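Local coordinates for protein toxin PAU_02230 (Photorhabdus asymbiotica subsp. asymbiotica ATCC 43949, PDB 6HV6) that is a bacterial toxin whose modelled part packs helices against a six-stranded antiparallel sheet, an arrangement consistent with a papain-like fold, at residues E198-S203 with K288-I293; M206-Q211 with N360-I365. The protein carries 1 engineered substitution. One frame throughout, in Å; residues are numbered along the deposited sequence.

Contact 1: E198-S203 with K288-I293. Engineered in segment 198-203: Ala199 (natural residue Cys). With EPE (4-(2-hydroxyethyl)-1-piperazine ethanesulfonic acid), chain H.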
ATOM      1  N   GLU A 198      -4.483  -4.478   1.737  1.00 25.36           N
ATOM      2  CA  GLU A 198      -5.651  -5.084   1.111  1.00 27.81           C
ATOM      3  C   GLU A 198      -5.324  -5.538  -0.308  1.00 23.49           C
ATOM      4  O   GLU A 198      -6.155  -5.476  -1.202  1.00 23.84           O
ATOM      5  CB  GLU A 198      -6.845  -4.130   1.123  1.00 29.06           C
ATOM      6  CG  GLU A 198      -7.364  -3.809   2.518  1.00 27.17           C
ATOM      7  CD  GLU A 198      -7.903  -5.031   3.241  1.00 36.63           C
ATOM      8  OE1 GLU A 198      -8.204  -6.035   2.557  1.00 36.86           O
ATOM      9  OE2 GLU A 198      -8.012  -4.987   4.493  1.00 40.05           O
ATOM     10  N   ALA A 199      -4.105  -6.032  -0.510  1.00 23.02           N
ATOM     11  CA  ALA A 199      -3.630  -6.322  -1.858  1.00 24.54           C
ATOM     12  C   ALA A 199      -4.424  -7.446  -2.519  1.00 24.97           C
ATOM     13  O   ALA A 199      -4.624  -7.421  -3.735  1.00 21.33           O
ATOM     14  CB  ALA A 199      -2.134  -6.667  -1.810  1.00 22.30           C
ATOM     15  N   LEU A 200      -4.874  -8.449  -1.753  1.00 27.42           N
ATOM     16  CA  LEU A 200      -5.653  -9.531  -2.351  1.00 26.18           C
ATOM     17  C   LEU A 200      -6.968  -9.027  -2.948  1.00 26.22           C
ATOM     18  O   LEU A 200      -7.199  -9.238  -4.149  1.00 22.46           O
ATOM     19  CB  LEU A 200      -5.869 -10.658  -1.330  1.00 32.31           C
ATOM     20  CG  LEU A 200      -6.861 -11.765  -1.728  1.00 33.34           C
ATOM     21  CD1 LEU A 200      -6.424 -12.497  -2.997  1.00 30.46           C
ATOM     22  CD2 LEU A 200      -7.061 -12.770  -0.585  1.00 35.43           C
ATOM     23  N   PRO A 201      -7.846  -8.360  -2.190  1.00 23.73           N
ATOM     24  CA  PRO A 201      -9.087  -7.882  -2.818  1.00 26.88           C
ATOM     25  C   PRO A 201      -8.844  -6.791  -3.841  1.00 27.86           C
ATOM     26  O   PRO A 201      -9.606  -6.699  -4.809  1.00 22.53           O
ATOM     27  CB  PRO A 201      -9.919  -7.370  -1.632  1.00 23.14           C
ATOM     28  CG  PRO A 201      -8.882  -7.021  -0.578  1.00 27.77           C
ATOM     29  CD  PRO A 201      -7.818  -8.076  -0.745  1.00 23.76           C
ATOM     30  N   GLU A 202      -7.824  -5.946  -3.647  1.00 22.94           N
ATOM     31  CA  GLU A 202      -7.505  -4.949  -4.662  1.00 18.73           C
ATOM     32  C   GLU A 202      -7.178  -5.623  -5.987  1.00 19.41           C
ATOM     33  O   GLU A 202      -7.678  -5.220  -7.041  1.00 23.86           O
ATOM     34  CB  GLU A 202      -6.343  -4.064  -4.180  1.00 17.90           C
ATOM     35  CG  GLU A 202      -6.798  -3.075  -3.102  1.00 20.64           C
ATOM     36  CD  GLU A 202      -5.663  -2.536  -2.241  1.00 28.27           C
ATOM     37  OE1 GLU A 202      -4.519  -3.023  -2.334  1.00 23.69           O
ATOM     38  OE2 GLU A 202      -5.930  -1.602  -1.464  1.00 37.06           O
ATOM     39  N   SER A 203      -6.350  -6.668  -5.945  1.00 21.08           N
ATOM     40  CA  SER A 203      -5.962  -7.373  -7.167  1.00 25.15           C
ATOM     41  C   SER A 203      -7.166  -8.030  -7.837  1.00 26.67           C
ATOM     42  O   SER A 203      -7.343  -7.921  -9.055  1.00 24.47           O
ATOM     43  CB  SER A 203      -4.907  -8.427  -6.840  1.00 23.40           C
ATOM     44  OG  SER A 203      -3.695  -7.833  -6.404  1.00 24.23           O
ATOM     45  N   LYS A 288       3.212 -12.705   1.648  1.00 29.79           N
ATOM     46  CA  LYS A 288       2.370 -11.673   2.278  1.00 29.28           C
ATOM     47  C   LYS A 288       1.966 -10.573   1.303  1.00 29.89           C
ATOM     48  O   LYS A 288       1.824  -9.406   1.677  1.00 28.94           O
ATOM     49  CB  LYS A 288       3.072 -11.074   3.499  1.00 35.24           C
ATOM     50  CG  LYS A 288       3.313 -12.088   4.607  1.00 42.78           C
ATOM     51  CD  LYS A 288       4.182 -11.516   5.710  1.00 55.68           C
ATOM     52  CE  LYS A 288       4.331 -12.513   6.851  1.00 70.05           C
ATOM     53  NZ  LYS A 288       3.009 -12.842   7.473  1.00 78.40           N
ATOM     54  N   HIS A 289       1.742 -10.946   0.044  1.00 29.23           N
ATOM     55  CA  HIS A 289       1.404  -9.952  -0.965  1.00 26.07           C
ATOM     56  C   HIS A 289       0.625 -10.619  -2.083  1.00 26.06           C
ATOM     57  O   HIS A 289       0.759 -11.820  -2.323  1.00 29.58           O
ATOM     58  CB  HIS A 289       2.665  -9.270  -1.525  1.00 26.79           C
ATOM     59  CG  HIS A 289       2.386  -8.009  -2.288  1.00 27.43           C
ATOM     60  ND1 HIS A 289       1.385  -7.125  -1.931  1.00 27.91           N
ATOM     61  CD2 HIS A 289       3.000  -7.465  -3.369  1.00 24.79           C
ATOM     62  CE1 HIS A 289       1.377  -6.107  -2.778  1.00 25.36           C
ATOM     63  NE2 HIS A 289       2.352  -6.286  -3.654  1.00 25.54           N
ATOM     64  N   THR A 290      -0.200  -9.828  -2.759  1.00 22.63           N
ATOM     65  CA  THR A 290      -0.926 -10.295  -3.926  1.00 21.73           C
ATOM     66  C   THR A 290      -0.790  -9.247  -5.012  1.00 26.91           C
ATOM     67  O   THR A 290      -0.829  -8.046  -4.734  1.00 25.36           O
ATOM     68  CB  THR A 290      -2.410 -10.534  -3.622  1.00 24.75           C
ATOM     69  OG1 THR A 290      -2.541 -11.430  -2.519  1.00 29.93           O
ATOM     70  CG2 THR A 290      -3.142 -11.110  -4.858  1.00 22.56           C
ATOM     71  N   MET A 291      -0.621  -9.702  -6.248  1.00 25.16           N
ATOM     72  CA  MET A 291      -0.515  -8.785  -7.367  1.00 21.88           C
ATOM     73  C   MET A 291      -1.338  -9.375  -8.510  1.00 26.74           C
ATOM     74  O   MET A 291      -2.020 -10.391  -8.356  1.00 25.63           O
ATOM     75  CB  MET A 291       0.958  -8.558  -7.731  1.00 23.48           C
ATOM     76  CG  MET A 291       1.788  -7.849  -6.627  1.00 20.59           C
ATOM     77  SD  MET A 291       3.542  -8.167  -6.863  1.00 26.29           S
ATOM     78  CE  MET A 291       3.632  -9.861  -6.295  1.00 29.09           C
ATOM     79  N   LEU A 292      -1.253  -8.755  -9.678  1.00 22.54           N
ATOM     80  CA  LEU A 292      -2.132  -9.144 -10.766  1.00 22.87           C
ATOM     81  C   LEU A 292      -1.436  -8.857 -12.083  1.00 26.54           C
ATOM     82  O   LEU A 292      -0.789  -7.814 -12.226  1.00 24.60           O
ATOM     83  CB  LEU A 292      -3.454  -8.366 -10.683  1.00 23.09           C
ATOM     84  CG  LEU A 292      -4.418  -8.542 -11.850  1.00 26.62           C
ATOM     85  CD1 LEU A 292      -5.184  -9.825 -11.647  1.00 24.94           C
ATOM     86  CD2 LEU A 292      -5.343  -7.322 -11.925  1.00 24.89           C
ATOM     87  N   ILE A 293      -1.575  -9.768 -13.045  1.00 26.02           N
ATOM     88  CA  ILE A 293      -1.144  -9.494 -14.408  1.00 28.11           C
ATOM     89  C   ILE A 293      -2.284  -9.847 -15.344  1.00 32.92           C
ATOM     90  O   ILE A 293      -3.032 -10.803 -15.105  1.00 31.59           O
ATOM     91  CB  ILE A 293       0.157 -10.239 -14.787  1.00 32.30           C
ATOM     92  CG1 ILE A 293       0.009 -11.743 -14.633  1.00 34.92           C
ATOM     93  CG2 ILE A 293       1.312  -9.763 -13.914  1.00 32.64           C
ATOM     94  CD1 ILE A 293       1.353 -12.468 -14.682  1.00 44.29           C
TER
HETATM   95  N1  EPE H2207      -0.980  -9.636   4.544  1.00 44.97           N
HETATM   96  C9  EPE H2207      -2.152  -9.459   3.672  1.00 46.63           C
HETATM   97  C10 EPE H2207      -1.637  -9.402   2.238  1.00 44.74           C
HETATM   98  S   EPE H2207      -2.744 -10.008   0.995  1.00 50.56           S
HETATM   99  O1S EPE H2207      -3.779  -8.917   0.834  1.00 40.29           O
HETATM  100  O2S EPE H2207      -3.337 -11.224   1.501  1.00 57.57           O
HETATM  101  O3S EPE H2207      -1.966 -10.179  -0.209  1.00 51.34           O

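Contact 2: M206-Q211 with N360-I365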
ATOM      1  N   MET A 206      -9.468  -5.251  -9.264  1.00 21.83           N
ATOM      2  CA  MET A 206      -8.862  -4.629 -10.439  1.00 22.74           C
ATOM      3  C   MET A 206      -8.838  -5.577 -11.640  1.00 26.96           C
ATOM      4  O   MET A 206      -8.887  -5.126 -12.794  1.00 24.73           O
ATOM      5  CB  MET A 206      -7.443  -4.153 -10.098  1.00 20.19           C
ATOM      6  CG  MET A 206      -6.759  -3.358 -11.219  1.00 25.99           C
ATOM      7  SD  MET A 206      -7.660  -1.872 -11.660  1.00 25.32           S
ATOM      8  CE  MET A 206      -7.227  -0.794 -10.276  1.00 23.57           C
ATOM      9  N   GLY A 207      -8.740  -6.884 -11.397  1.00 25.57           N
ATOM     10  CA  GLY A 207      -8.852  -7.829 -12.495  1.00 24.98           C
ATOM     11  C   GLY A 207     -10.177  -7.689 -13.220  1.00 30.33           C
ATOM     12  O   GLY A 207     -10.225  -7.682 -14.452  1.00 29.73           O
ATOM     13  N   TRP A 208     -11.271  -7.539 -12.468  1.00 24.64           N
ATOM     14  CA  TRP A 208     -12.554  -7.307 -13.128  1.00 26.86           C
ATOM     15  C   TRP A 208     -12.604  -5.926 -13.773  1.00 31.04           C
ATOM     16  O   TRP A 208     -13.116  -5.772 -14.895  1.00 30.78           O
ATOM     17  CB  TRP A 208     -13.709  -7.463 -12.145  1.00 23.30           C
ATOM     18  CG  TRP A 208     -14.993  -7.078 -12.800  1.00 24.20           C
ATOM     19  CD1 TRP A 208     -15.832  -6.069 -12.431  1.00 31.19           C
ATOM     20  CD2 TRP A 208     -15.554  -7.659 -13.988  1.00 28.05           C
ATOM     21  NE1 TRP A 208     -16.895  -6.001 -13.302  1.00 30.78           N
ATOM     22  CE2 TRP A 208     -16.748  -6.965 -14.265  1.00 32.12           C
ATOM     23  CE3 TRP A 208     -15.166  -8.703 -14.837  1.00 28.04           C
ATOM     24  CZ2 TRP A 208     -17.556  -7.279 -15.355  1.00 31.99           C
ATOM     25  CZ3 TRP A 208     -15.983  -9.019 -15.925  1.00 30.80           C
ATOM     26  CH2 TRP A 208     -17.157  -8.308 -16.170  1.00 34.88           C
ATOM     27  N   ALA A 209     -12.098  -4.908 -13.070  1.00 24.98           N
ATOM     28  CA  ALA A 209     -12.025  -3.567 -13.642  1.00 27.88           C
ATOM     29  C   ALA A 209     -11.301  -3.580 -14.979  1.00 31.38           C
ATOM     30  O   ALA A 209     -11.748  -2.956 -15.948  1.00 30.24           O
ATOM     31  CB  ALA A 209     -11.305  -2.621 -12.673  1.00 21.86           C
ATOM     32  N   LEU A 210     -10.173  -4.287 -15.049  1.00 28.46           N
ATOM     33  CA  LEU A 210      -9.403  -4.305 -16.287  1.00 27.56           C
ATOM     34  C   LEU A 210     -10.175  -4.992 -17.402  1.00 30.28           C
ATOM     35  O   LEU A 210     -10.130  -4.548 -18.555  1.00 34.75           O
ATOM     36  CB  LEU A 210      -8.052  -4.987 -16.063  1.00 27.48           C
ATOM     37  CG  LEU A 210      -6.958  -4.107 -15.460  1.00 28.67           C
ATOM     38  CD1 LEU A 210      -5.773  -4.980 -15.046  1.00 28.57           C
ATOM     39  CD2 LEU A 210      -6.516  -3.065 -16.481  1.00 27.58           C
ATOM     40  N   GLN A 211     -10.894  -6.070 -17.081  1.00 25.97           N
ATOM     41  CA  GLN A 211     -11.628  -6.797 -18.110  1.00 32.14           C
ATOM     42  C   GLN A 211     -12.894  -6.077 -18.561  1.00 36.54           C
ATOM     43  O   GLN A 211     -13.461  -6.436 -19.599  1.00 39.52           O
ATOM     44  CB  GLN A 211     -11.966  -8.203 -17.613  1.00 31.68           C
ATOM     45  CG  GLN A 211     -10.714  -9.035 -17.274  1.00 35.75           C
ATOM     46  CD  GLN A 211     -11.023 -10.517 -17.076  1.00 49.06           C
ATOM     47  OE1 GLN A 211     -12.124 -10.985 -17.379  1.00 48.09           O
ATOM     48  NE2 GLN A 211     -10.044 -11.260 -16.573  1.00 58.10           N
ATOM     49  N   ASN A 360     -22.352  -6.674  -5.937  1.00 48.64           N
ATOM     50  CA  ASN A 360     -21.478  -7.293  -6.924  1.00 46.64           C
ATOM     51  C   ASN A 360     -20.262  -6.397  -7.174  1.00 40.16           C
ATOM     52  O   ASN A 360     -20.179  -5.262  -6.692  1.00 41.85           O
ATOM     53  CB  ASN A 360     -22.236  -7.564  -8.225  1.00 50.30           C
ATOM     54  CG  ASN A 360     -22.857  -6.308  -8.818  1.00 53.83           C
ATOM     55  OD1 ASN A 360     -22.182  -5.295  -9.006  1.00 56.08           O
ATOM     56  ND2 ASN A 360     -24.156  -6.367  -9.111  1.00 53.07           N
ATOM     57  N   LEU A 361     -19.298  -6.916  -7.934  1.00 43.68           N
ATOM     58  CA  LEU A 361     -18.068  -6.154  -8.121  1.00 36.58           C
ATOM     59  C   LEU A 361     -18.334  -4.844  -8.849  1.00 38.29           C
ATOM     60  O   LEU A 361     -17.647  -3.846  -8.594  1.00 39.63           O
ATOM     61  CB  LEU A 361     -17.017  -6.978  -8.871  1.00 34.51           C
ATOM     62  CG  LEU A 361     -16.438  -8.239  -8.224  1.00 37.39           C
ATOM     63  CD1 LEU A 361     -15.118  -8.631  -8.906  1.00 34.48           C
ATOM     64  CD2 LEU A 361     -16.232  -8.068  -6.721  1.00 37.77           C
ATOM     65  N   ASN A 362     -19.338  -4.811  -9.734  1.00 38.85           N
ATOM     66  CA  ASN A 362     -19.655  -3.568 -10.434  1.00 39.21           C
ATOM     67  C   ASN A 362     -20.171  -2.512  -9.465  1.00 47.90           C
ATOM     68  O   ASN A 362     -19.761  -1.345  -9.522  1.00 46.64           O
ATOM     69  CB  ASN A 362     -20.680  -3.826 -11.537  1.00 48.31           C
ATOM     70  CG  ASN A 362     -20.043  -4.250 -12.844  1.00 47.15           C
ATOM     71  OD1 ASN A 362     -18.844  -4.076 -13.058  1.00 45.73           O
ATOM     72  ND2 ASN A 362     -20.857  -4.786 -13.739  1.00 49.94           N
ATOM     73  N   GLU A 363     -21.076  -2.903  -8.567  1.00 43.40           N
ATOM     74  CA  GLU A 363     -21.619  -1.955  -7.603  1.00 45.07           C
ATOM     75  C   GLU A 363     -20.550  -1.468  -6.637  1.00 47.69           C
ATOM     76  O   GLU A 363     -20.628  -0.336  -6.148  1.00 51.07           O
ATOM     77  CB  GLU A 363     -22.780  -2.597  -6.843  1.00 52.43           C
ATOM     78  CG  GLU A 363     -23.953  -2.972  -7.737  1.00 60.76           C
ATOM     79  CD  GLU A 363     -24.937  -3.904  -7.062  1.00 68.72           C
ATOM     80  OE1 GLU A 363     -24.499  -4.916  -6.479  1.00 68.02           O
ATOM     81  OE2 GLU A 363     -26.152  -3.618  -7.110  1.00 74.57           O
ATOM     82  N   ILE A 364     -19.549  -2.304  -6.352  1.00 39.44           N
ATOM     83  CA  ILE A 364     -18.430  -1.869  -5.521  1.00 45.98           C
ATOM     84  C   ILE A 364     -17.624  -0.793  -6.238  1.00 51.51           C
ATOM     85  O   ILE A 364     -17.208   0.203  -5.628  1.00 51.40           O
ATOM     86  CB  ILE A 364     -17.551  -3.068  -5.133  1.00 38.68           C
ATOM     87  CG1 ILE A 364     -18.338  -4.049  -4.257  1.00 41.58           C
ATOM     88  CG2 ILE A 364     -16.281  -2.596  -4.414  1.00 34.36           C
ATOM     89  CD1 ILE A 364     -17.611  -5.369  -4.011  1.00 39.93           C
ATOM     90  N   ILE A 365     -17.394  -0.973  -7.540  1.00 47.84           N
ATOM     91  CA  ILE A 365     -16.767   0.062  -8.355  1.00 49.98           C
ATOM     92  C   ILE A 365     -17.703   1.243  -8.603  1.00 62.13           C
ATOM     93  O   ILE A 365     -17.277   2.266  -9.145  1.00 68.34           O
ATOM     94  CB  ILE A 365     -16.259  -0.583  -9.665  1.00 38.86           C
ATOM     95  CG1 ILE A 365     -15.207  -1.644  -9.363  1.00 32.53           C
ATOM     96  CG2 ILE A 365     -15.624   0.437 -10.627  1.00 39.56           C
ATOM     97  CD1 ILE A 365     -14.895  -2.505 -10.554  1.00 35.75           C
TER

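Contact 1: E198-S203 with K288-I293
Ala199, an engineered residue that is Cys in the natural sequence, directs its CB at the start of the strand, where it meets two different groups. The first is the imidazole of His289, approached obliquely, with Ala199 CB 3.6 Å from His289 ND1. The second is the backbone, since Ala199 CB also rests 3.5 Å from Thr290 O. Although the CB of His289 points away from the helix, its ring folds back to the start of residues 199-203.

Thr290 lies between Leu200 and Ser203, its two branches doing different work. Its OG1 is anti to its own carbonyl carbon (chi1 -55°), which turns the hydroxyl to Leu200 CB, 3.6 Å away, and the methyl CG2 to Ser203. There OG1 gives a 2.7 Å hydrogen bond to O3S of the bound EPE. A second sulfonate oxygen, O1S, accepts from Leu200 N at 2.8 Å with an N-H...O angle of 158°. The sulfonate therefore bridges helix and strand beside the helix N-terminus, where the helix dipole would probably favour an anion.

Ser203 OG bonds to Ala199 O at 2.9 Å, while Ser203 N reaches the same oxygen from the opposite face of its plane. Two donors thus grip Ala199 O, and the OG bond to it holds the Ser203 hydroxyl in place against the helix. The Thr290 CG2 methyl packs 3.7 Å from Ser203 OG. Two residues further along the strand, Leu292 CD2 lies against Ser203 O.

The short axes run nearly parallel, 15° apart. Around them, His289 NE2 is hydrogen-bonded to Asp309 OD1, and this pair beside the N-terminus of helix 199-211 is consistent with the layout of a papain-like fold. Pro310 covers Ala199 and Ser203, helix 235-244 flanks Leu200, and strands 280-286 and 304-309 border strand 289-296 on its two sides.

Contact 2: M206-Q211 with N360-I365
A nearly perpendicular helix-helix packing joins residues 206-211 to the short helix 361-365, with Trp208 set against Leu361, Asn362 and Ile365. The segment axes make an angle of 89° and approach to 10.4 Å, a spacing filled by the side chains themselves.

Trp208 carries most of the first helix's share of the contact. Its CG stands anti to the backbone N (chi1 174°), which places the indole so that NE1 meets Asn362. Trp208 NE1 donates to Asn362 OD1 at 2.8 Å, and the N-H...O angle of 173° makes the bond almost straight. The acceptor sits at the edge of the indole, practically in the ring plane. On the amide side the donor lies well above the carbonyl plane rather than on a lone pair, and the two flat groups are turned about halfway between parallel and perpendicular. Asn362 OD1 also accepts from Gln214 NE2, so two donors grip this oxygen and would limit the rotation of the amide.

Apolar groups close the rest of the interface. Leu361 crosses the tryptophan obliquely, its CD1 methyl 3.7 Å from Trp208 CB. The outer methyl of Ile365 reaches Trp208 and Ala209 of the first helix: its CD1 lies 4.1 Å from Trp208 CD1 and 4.2 Å from Ala209 CB. Leu205, one turn earlier on helix 199-211, extends this apolar patch by packing on Leu361 and Ile365.

Asn360 is the N-cap of helix 361-365. Glu363 N donates to Asn360 OD1 at 2.7 Å, and Asn360 N donates in return to Glu363 OE1 at 2.8 Å. These reciprocal bonds form a capping box, the N-terminal motif of an alpha-helix, here on a helix packed at nearly a right angle to helix 199-211.

Overall arrangement
Helix 199-211 is common to both contacts: its first turn meets strand 289-296 in contact 1, and its last turns meet helix 361-365 in contact 2. The centres are about 14 Å apart, and the contacts touch through Leu292, whose CD2 lies 3.5 Å from Gly207 N and also packs on Leu210. Along the chain the segments alternate, 198-203, 206-211, 288-293, 360-365, so the two connections cross. The helix is thus held between the six-stranded antiparallel sheet and the C-terminal helix of the model. Contact 1 is nearer the chain centre, about 10 Å from it against about 19 Å for contact 2, and it carries the bound EPE.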